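Local coordinates for protein immunomodulatory active chitinase (Trichuris suis, PDB 6G9C) that probably hydrolyses chitin as a family 18 glycoside hydrolase and has immunomodulatory properties in inflammatory lung disease, at residues Ser193-Thr198 and Lys247-Glu252; Thr198-Tyr203 and Ser259-Pro264. All coordinates share one frame; numbering follows the deposited sequence.

Interaction 1 (Ser193-Thr198 and Lys247-Glu252); sequences SANPKT and KMWNVE
No direct hydrogen bond joins Asn195 to Trp249; a single water does the joining, accepting from the indole NE1 of Trp249 at 2.9 Å and donating to Asn195 OD1. It sits at the edge of the indole, in the ring plane. The amide's other arm takes a different path: Asn195 ND2 comes within 3.3 Å of Trp249 CZ2, with amide and ring planes 62° apart, an oblique approach. Asn195 reaches across because CG stands anti to its backbone N (chi1 -179°), and Asn195 OD1 is then gripped twice, since Lys197 N also donates to it at 2.9 Å, 18° from the carbonyl plane. That second bond makes Asn195 the N-cap of helix 196-202, and the double hold fixes which end of the amide faces the water and which the indole. Beside this polar pair lies a small apolar one. Met248, its chain bent at both chi2 and chi3, curls its methyl CE against Pro196 CG at 3.6 Å, while Met248 CB also meets Pro196 CG. Tyr257 of helix 251-261 touches both Pro196 and Met248, and Phe246 meets the Trp249 ring. With Pro196 in the first turn, this is a capped junction where strand 187-193 gives way to helix 196-202 in the TIM barrel of a family 18 glycoside hydrolase, packed against the loop that leads into helix 251-261.

Interaction 2 (Thr198-Tyr203 and Ser259-Pro264); sequences TVDAGY and SDKGMP
The backbones stay well apart, Asp200 and Lys261 being the closest pair with CA atoms 8.7 Å from each other, and both segments run off the ends of their helices, 196-202 and 251-261. A long side chain has to span the gap, and Lys261 supplies it. Lys261 starts with CG anti to its carbonyl carbon and bends at chi2 and chi3, then extends its last bond (chi4 -176°) to set Lys261 NZ 2.9 Å from Asp200 OD1. The two side chains cross at about a right angle, and the ammonium meets OD1 from above the carboxylate, 45° out of its plane. The same oxygen also bonds Tyr257 OH, so two groups borne by helix 251-261 converge on it; together they would probably favour the charged carboxylate. Lys261 NZ also donates to a water 3.1 Å away. That water lies near Asp200 O and Tyr203 O, where helix 196-202 ends, though it has too few protons for all the acceptors in its reach. The aliphatic part of Lys261 passes Val199, whose CG1 lies 4.4 Å from Lys261 CE; Val199 itself is buried against Tyr257 and Trp258, and Val205 of helix 205-211 touches the lysine as well. On the lysine's own side the helix closes at Gly262, where a positive phi of 120° and two bonds back into the last turn make a Schellman motif, and Met263 then packs on Val205 and Ala209 of helix 205-211. A Schellman-closed helix end whose lysine is salt-bridged to helix 196-202 thus ties together two helices of the TIM-barrel domain of family 18.

In the fold
Interactions 1 and 2 work as a pair along the same two helices, 196-202 and 251-261, their centres about 10 Å apart: 193-198 with 247-252 joins the stretches where these helices begin, 198-203 with 259-264 those where they end. The first lies at the surface and relies on a bridging water, an amide beside an indole and a small apolar patch; the second is partly buried and rests on a salt bridge supported by water. They share Thr198 and touch through Ser193, whose N probably bonds Tyr203 OH and whose O packs against Val199 CG2. Tyr257 packs in both, and in interaction 2 its hydroxyl also bonds Asp200.

Interaction 1 (Ser193-Thr198 and Lys247-Glu252)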
ATOM      1  N   SER A 193     -29.484 -11.390   4.126  1.00 29.94           N
ATOM      2  CA  SER A 193     -30.178 -12.663   4.256  1.00 31.00           C
ATOM      3  C   SER A 193     -30.705 -13.142   2.908  1.00 35.99           C
ATOM      4  O   SER A 193     -31.137 -12.350   2.066  1.00 31.11           O
ATOM      5  CB  SER A 193     -31.348 -12.537   5.238  1.00 33.19           C
ATOM      6  OG  SER A 193     -32.142 -13.719   5.249  1.00 35.07           O
ATOM      7  N   ALA A 194     -30.692 -14.463   2.720  1.00 29.15           N
ATOM      8  CA  ALA A 194     -31.331 -15.092   1.570  1.00 30.29           C
ATOM      9  C   ALA A 194     -32.715 -15.654   1.894  1.00 39.00           C
ATOM     10  O   ALA A 194     -33.334 -16.274   1.026  1.00 40.39           O
ATOM     11  CB  ALA A 194     -30.438 -16.210   1.009  1.00 28.32           C
ATOM     12  N   ASN A 195     -33.209 -15.455   3.118  1.00 36.71           N
ATOM     13  CA  ASN A 195     -34.520 -15.957   3.526  1.00 40.00           C
ATOM     14  C   ASN A 195     -35.566 -14.903   3.175  1.00 41.76           C
ATOM     15  O   ASN A 195     -35.537 -13.807   3.751  1.00 40.46           O
ATOM     16  CB  ASN A 195     -34.530 -16.260   5.026  1.00 43.24           C
ATOM     17  CG  ASN A 195     -35.872 -16.813   5.535  1.00 48.74           C
ATOM     18  OD1 ASN A 195     -36.953 -16.445   5.063  1.00 44.00           O
ATOM     19  ND2 ASN A 195     -35.797 -17.675   6.540  1.00 49.34           N
ATOM     20  N   PRO A 196     -36.489 -15.179   2.248  1.00 40.03           N
ATOM     21  CA  PRO A 196     -37.437 -14.140   1.810  1.00 43.75           C
ATOM     22  C   PRO A 196     -38.264 -13.520   2.928  1.00 46.20           C
ATOM     23  O   PRO A 196     -38.605 -12.334   2.837  1.00 48.14           O
ATOM     24  CB  PRO A 196     -38.326 -14.894   0.810  1.00 50.04           C
ATOM     25  CG  PRO A 196     -37.449 -15.984   0.284  1.00 48.68           C
ATOM     26  CD  PRO A 196     -36.592 -16.412   1.444  1.00 44.75           C
ATOM     27  N   LYS A 197     -38.618 -14.286   3.967  1.00 43.71           N
ATOM     28  CA  LYS A 197     -39.335 -13.713   5.102  1.00 53.33           C
ATOM     29  C   LYS A 197     -38.459 -12.723   5.856  1.00 47.09           C
ATOM     30  O   LYS A 197     -38.936 -11.668   6.294  1.00 46.78           O
ATOM     31  CB  LYS A 197     -39.805 -14.816   6.047  1.00 58.32           C
ATOM     32  CG  LYS A 197     -40.580 -15.935   5.387  1.00 70.96           C
ATOM     33  CD  LYS A 197     -42.071 -15.642   5.370  1.00 77.05           C
ATOM     34  CE  LYS A 197     -42.882 -16.909   5.635  1.00 82.75           C
ATOM     35  NZ  LYS A 197     -42.625 -17.988   4.631  1.00 81.84           N
ATOM     36  N   THR A 198     -37.181 -13.061   6.029  1.00 38.74           N
ATOM     37  CA  THR A 198     -36.241 -12.155   6.680  1.00 45.08           C
ATOM     38  C   THR A 198     -36.020 -10.903   5.843  1.00 43.11           C
ATOM     39  O   THR A 198     -35.958  -9.790   6.382  1.00 42.77           O
ATOM     40  CB  THR A 198     -34.919 -12.881   6.936  1.00 45.76           C
ATOM     41  OG1 THR A 198     -35.174 -14.038   7.741  1.00 42.88           O
ATOM     42  CG2 THR A 198     -33.924 -11.979   7.651  1.00 40.63           C
ATOM     43  N   LYS A 247     -39.433 -24.009  -1.023  1.00 47.92           N
ATOM     44  CA  LYS A 247     -39.357 -23.819  -2.472  1.00 49.94           C
ATOM     45  C   LYS A 247     -38.449 -22.652  -2.861  1.00 43.45           C
ATOM     46  O   LYS A 247     -37.849 -22.674  -3.943  1.00 48.36           O
ATOM     47  CB  LYS A 247     -40.757 -23.609  -3.053  1.00 54.63           C
ATOM     48  CG  LYS A 247     -41.620 -24.865  -3.086  1.00 72.04           C
ATOM     49  CD  LYS A 247     -41.035 -25.936  -4.006  1.00 77.84           C
ATOM     50  CE  LYS A 247     -41.671 -27.301  -3.743  1.00 81.15           C
ATOM     51  NZ  LYS A 247     -40.976 -28.418  -4.455  1.00 79.65           N
ATOM     52  N   MET A 248     -38.337 -21.630  -2.008  1.00 37.18           N
ATOM     53  CA  MET A 248     -37.487 -20.473  -2.275  1.00 39.45           C
ATOM     54  C   MET A 248     -36.093 -20.611  -1.684  1.00 43.76           C
ATOM     55  O   MET A 248     -35.236 -19.751  -1.931  1.00 42.31           O
ATOM     56  CB  MET A 248     -38.128 -19.197  -1.714  1.00 45.71           C
ATOM     57  CG  MET A 248     -39.596 -19.033  -2.036  1.00 53.79           C
ATOM     58  SD  MET A 248     -39.851 -17.943  -3.443  1.00 63.91           S
ATOM     59  CE  MET A 248     -39.108 -16.411  -2.892  1.00 54.71           C
ATOM     60  N   TRP A 249     -35.841 -21.664  -0.912  1.00 38.95           N
ATOM     61  CA  TRP A 249     -34.590 -21.775  -0.164  1.00 33.78           C
ATOM     62  C   TRP A 249     -33.505 -22.378  -1.058  1.00 34.07           C
ATOM     63  O   TRP A 249     -33.031 -23.497  -0.863  1.00 34.33           O
ATOM     64  CB  TRP A 249     -34.810 -22.589   1.104  1.00 41.52           C
ATOM     65  CG  TRP A 249     -35.551 -21.823   2.181  1.00 39.48           C
ATOM     66  CD1 TRP A 249     -36.550 -20.909   1.997  1.00 50.47           C
ATOM     67  CD2 TRP A 249     -35.337 -21.902   3.593  1.00 47.33           C
ATOM     68  NE1 TRP A 249     -36.973 -20.415   3.209  1.00 45.16           N
ATOM     69  CE2 TRP A 249     -36.242 -21.006   4.205  1.00 48.64           C
ATOM     70  CE3 TRP A 249     -34.466 -22.640   4.402  1.00 53.36           C
ATOM     71  CZ2 TRP A 249     -36.303 -20.834   5.586  1.00 51.96           C
ATOM     72  CZ3 TRP A 249     -34.527 -22.468   5.773  1.00 59.92           C
ATOM     73  CH2 TRP A 249     -35.442 -21.570   6.353  1.00 63.94           C
ATOM     74  N   ASN A 250     -33.099 -21.587  -2.046  1.00 33.08           N
ATOM     75  CA  ASN A 250     -32.056 -21.988  -2.980  1.00 36.09           C
ATOM     76  C   ASN A 250     -31.519 -20.731  -3.652  1.00 32.09           C
ATOM     77  O   ASN A 250     -32.085 -19.645  -3.518  1.00 35.17           O
ATOM     78  CB  ASN A 250     -32.584 -23.008  -4.004  1.00 34.14           C
ATOM     79  CG  ASN A 250     -33.842 -22.538  -4.705  1.00 36.64           C
ATOM     80  OD1 ASN A 250     -33.786 -21.692  -5.604  1.00 38.35           O
ATOM     81  ND2 ASN A 250     -34.995 -23.085  -4.300  1.00 38.44           N
ATOM     82  N   VAL A 251     -30.410 -20.897  -4.374  1.00 34.78           N
ATOM     83  CA  VAL A 251     -29.715 -19.755  -4.965  1.00 34.03           C
ATOM     84  C   VAL A 251     -30.606 -19.065  -5.988  1.00 37.87           C
ATOM     85  O   VAL A 251     -30.736 -17.835  -5.999  1.00 36.20           O
ATOM     86  CB  VAL A 251     -28.383 -20.201  -5.596  1.00 34.49           C
ATOM     87  CG1 VAL A 251     -27.799 -19.074  -6.442  1.00 37.15           C
ATOM     88  CG2 VAL A 251     -27.399 -20.649  -4.520  1.00 31.17           C
ATOM     89  N   GLU A 252     -31.252 -19.857  -6.849  1.00 31.32           N
ATOM     90  CA  GLU A 252     -32.041 -19.300  -7.941  1.00 35.16           C
ATOM     91  C   GLU A 252     -33.168 -18.418  -7.426  1.00 38.76           C
ATOM     92  O   GLU A 252     -33.365 -17.302  -7.915  1.00 39.54           O
ATOM     93  CB  GLU A 252     -32.609 -20.427  -8.806  1.00 41.24           C
ATOM     94  CG  GLU A 252     -33.412 -19.920  -9.999  1.00 40.44           C
ATOM     95  CD  GLU A 252     -34.238 -21.012 -10.657  1.00 49.78           C
ATOM     96  OE1 GLU A 252     -35.140 -21.571  -9.993  1.00 48.58           O
ATOM     97  OE2 GLU A 252     -33.982 -21.308 -11.842  1.00 49.44           O
TER
HETATM   98  O   HOH W   1     -38.864 -18.383   4.200  1.00 45.77           O

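Interaction 2 (Thr198-Tyr203 and Ser259-Pro264)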
ATOM      1  N   THR A 198     -37.181 -13.061   6.029  1.00 38.74           N
ATOM      2  CA  THR A 198     -36.241 -12.155   6.680  1.00 45.08           C
ATOM      3  C   THR A 198     -36.020 -10.903   5.843  1.00 43.11           C
ATOM      4  O   THR A 198     -35.958  -9.790   6.382  1.00 42.77           O
ATOM      5  CB  THR A 198     -34.919 -12.881   6.936  1.00 45.76           C
ATOM      6  OG1 THR A 198     -35.174 -14.038   7.741  1.00 42.88           O
ATOM      7  CG2 THR A 198     -33.924 -11.979   7.651  1.00 40.63           C
ATOM      8  N   VAL A 199     -35.913 -11.066   4.520  1.00 39.20           N
ATOM      9  CA  VAL A 199     -35.762  -9.917   3.627  1.00 37.27           C
ATOM     10  C   VAL A 199     -36.964  -8.993   3.757  1.00 42.96           C
ATOM     11  O   VAL A 199     -36.824  -7.771   3.880  1.00 42.40           O
ATOM     12  CB  VAL A 199     -35.574 -10.387   2.170  1.00 40.69           C
ATOM     13  CG1 VAL A 199     -35.552  -9.199   1.218  1.00 47.09           C
ATOM     14  CG2 VAL A 199     -34.323 -11.217   2.025  1.00 34.16           C
ATOM     15  N   ASP A 200     -38.165  -9.575   3.752  1.00 47.36           N
ATOM     16  CA  ASP A 200     -39.393  -8.799   3.894  1.00 47.16           C
ATOM     17  C   ASP A 200     -39.397  -7.986   5.181  1.00 50.89           C
ATOM     18  O   ASP A 200     -39.775  -6.807   5.187  1.00 49.78           O
ATOM     19  CB  ASP A 200     -40.600  -9.736   3.867  1.00 55.50           C
ATOM     20  CG  ASP A 200     -41.168  -9.910   2.483  1.00 70.36           C
ATOM     21  OD1 ASP A 200     -40.527  -9.447   1.517  1.00 70.43           O
ATOM     22  OD2 ASP A 200     -42.266 -10.495   2.362  1.00 77.70           O
ATOM     23  N   ALA A 201     -38.980  -8.603   6.286  1.00 52.43           N
ATOM     24  CA  ALA A 201     -39.131  -7.974   7.589  1.00 50.00           C
ATOM     25  C   ALA A 201     -38.100  -6.875   7.813  1.00 50.60           C
ATOM     26  O   ALA A 201     -38.415  -5.842   8.419  1.00 45.25           O
ATOM     27  CB  ALA A 201     -39.022  -9.028   8.687  1.00 53.57           C
ATOM     28  N   GLY A 202     -36.871  -7.071   7.329  1.00 47.10           N
ATOM     29  CA  GLY A 202     -35.756  -6.268   7.797  1.00 44.91           C
ATOM     30  C   GLY A 202     -35.149  -5.265   6.835  1.00 42.99           C
ATOM     31  O   GLY A 202     -34.437  -4.352   7.269  1.00 39.07           O
ATOM     32  N   TYR A 203     -35.419  -5.401   5.539  1.00 42.78           N
ATOM     33  CA  TYR A 203     -34.694  -4.663   4.510  1.00 41.21           C
ATOM     34  C   TYR A 203     -35.651  -3.879   3.626  1.00 44.13           C
ATOM     35  O   TYR A 203     -36.517  -4.469   2.970  1.00 47.53           O
ATOM     36  CB  TYR A 203     -33.887  -5.606   3.632  1.00 34.58           C
ATOM     37  CG  TYR A 203     -32.861  -6.468   4.333  1.00 38.02           C
ATOM     38  CD1 TYR A 203     -33.216  -7.693   4.897  1.00 38.98           C
ATOM     39  CD2 TYR A 203     -31.524  -6.080   4.385  1.00 36.01           C
ATOM     40  CE1 TYR A 203     -32.265  -8.501   5.512  1.00 34.65           C
ATOM     41  CE2 TYR A 203     -30.568  -6.884   4.986  1.00 37.88           C
ATOM     42  CZ  TYR A 203     -30.939  -8.097   5.546  1.00 32.20           C
ATOM     43  OH  TYR A 203     -29.983  -8.894   6.149  1.00 35.29           O
ATOM     44  N   SER A 259     -34.103  -9.460  -6.514  1.00 42.28           N
ATOM     45  CA  SER A 259     -34.425  -8.754  -7.750  1.00 42.92           C
ATOM     46  C   SER A 259     -35.882  -8.308  -7.758  1.00 44.63           C
ATOM     47  O   SER A 259     -36.184  -7.136  -8.029  1.00 46.39           O
ATOM     48  CB  SER A 259     -34.130  -9.645  -8.953  1.00 47.01           C
ATOM     49  OG  SER A 259     -34.362  -8.961 -10.175  1.00 45.83           O
ATOM     50  N   ASP A 260     -36.805  -9.232  -7.455  1.00 39.97           N
ATOM     51  CA  ASP A 260     -38.226  -8.888  -7.492  1.00 49.42           C
ATOM     52  C   ASP A 260     -38.560  -7.778  -6.503  1.00 46.72           C
ATOM     53  O   ASP A 260     -39.513  -7.022  -6.717  1.00 49.90           O
ATOM     54  CB  ASP A 260     -39.090 -10.121  -7.199  1.00 48.48           C
ATOM     55  CG  ASP A 260     -39.139 -11.102  -8.360  1.00 55.12           C
ATOM     56  OD1 ASP A 260     -38.890 -10.695  -9.518  1.00 54.86           O
ATOM     57  OD2 ASP A 260     -39.450 -12.287  -8.107  1.00 56.52           O
ATOM     58  N   LYS A 261     -37.784  -7.661  -5.425  1.00 46.00           N
ATOM     59  CA  LYS A 261     -38.019  -6.652  -4.403  1.00 49.00           C
ATOM     60  C   LYS A 261     -37.417  -5.300  -4.755  1.00 51.33           C
ATOM     61  O   LYS A 261     -37.679  -4.324  -4.047  1.00 46.21           O
ATOM     62  CB  LYS A 261     -37.461  -7.130  -3.062  1.00 47.01           C
ATOM     63  CG  LYS A 261     -38.211  -8.320  -2.495  1.00 51.10           C
ATOM     64  CD  LYS A 261     -39.427  -7.878  -1.720  1.00 51.15           C
ATOM     65  CE  LYS A 261     -39.030  -7.161  -0.439  1.00 46.05           C
ATOM     66  NZ  LYS A 261     -40.242  -6.818   0.368  1.00 46.17           N
ATOM     67  N   GLY A 262     -36.607  -5.217  -5.806  1.00 50.45           N
ATOM     68  CA  GLY A 262     -36.168  -3.923  -6.290  1.00 41.97           C
ATOM     69  C   GLY A 262     -34.673  -3.688  -6.285  1.00 44.71           C
ATOM     70  O   GLY A 262     -34.232  -2.561  -6.525  1.00 42.00           O
ATOM     71  N   MET A 263     -33.877  -4.730  -6.028  1.00 45.48           N
ATOM     72  CA  MET A 263     -32.427  -4.603  -6.080  1.00 37.80           C
ATOM     73  C   MET A 263     -31.942  -4.941  -7.483  1.00 41.41           C
ATOM     74  O   MET A 263     -32.151  -6.073  -7.941  1.00 42.29           O
ATOM     75  CB  MET A 263     -31.760  -5.513  -5.060  1.00 36.11           C
ATOM     76  CG  MET A 263     -30.229  -5.406  -5.015  1.00 38.07           C
ATOM     77  SD  MET A 263     -29.650  -3.798  -4.418  1.00 37.73           S
ATOM     78  CE  MET A 263     -30.153  -3.870  -2.698  1.00 34.87           C
ATOM     79  N   PRO A 264     -31.322  -4.001  -8.200  1.00 45.35           N
ATOM     80  CA  PRO A 264     -30.840  -4.304  -9.556  1.00 45.45           C
ATOM     81  C   PRO A 264     -29.879  -5.492  -9.566  1.00 40.82           C
ATOM     82  O   PRO A 264     -29.055  -5.666  -8.662  1.00 38.48           O
ATOM     83  CB  PRO A 264     -30.148  -3.003  -9.982  1.00 44.05           C
ATOM     84  CG  PRO A 264     -30.812  -1.920  -9.139  1.00 39.68           C
ATOM     85  CD  PRO A 264     -31.114  -2.592  -7.825  1.00 41.23           C
TER
HETATM   86  O   HOH W   2     -39.205  -5.418   2.905  1.00 47.06           O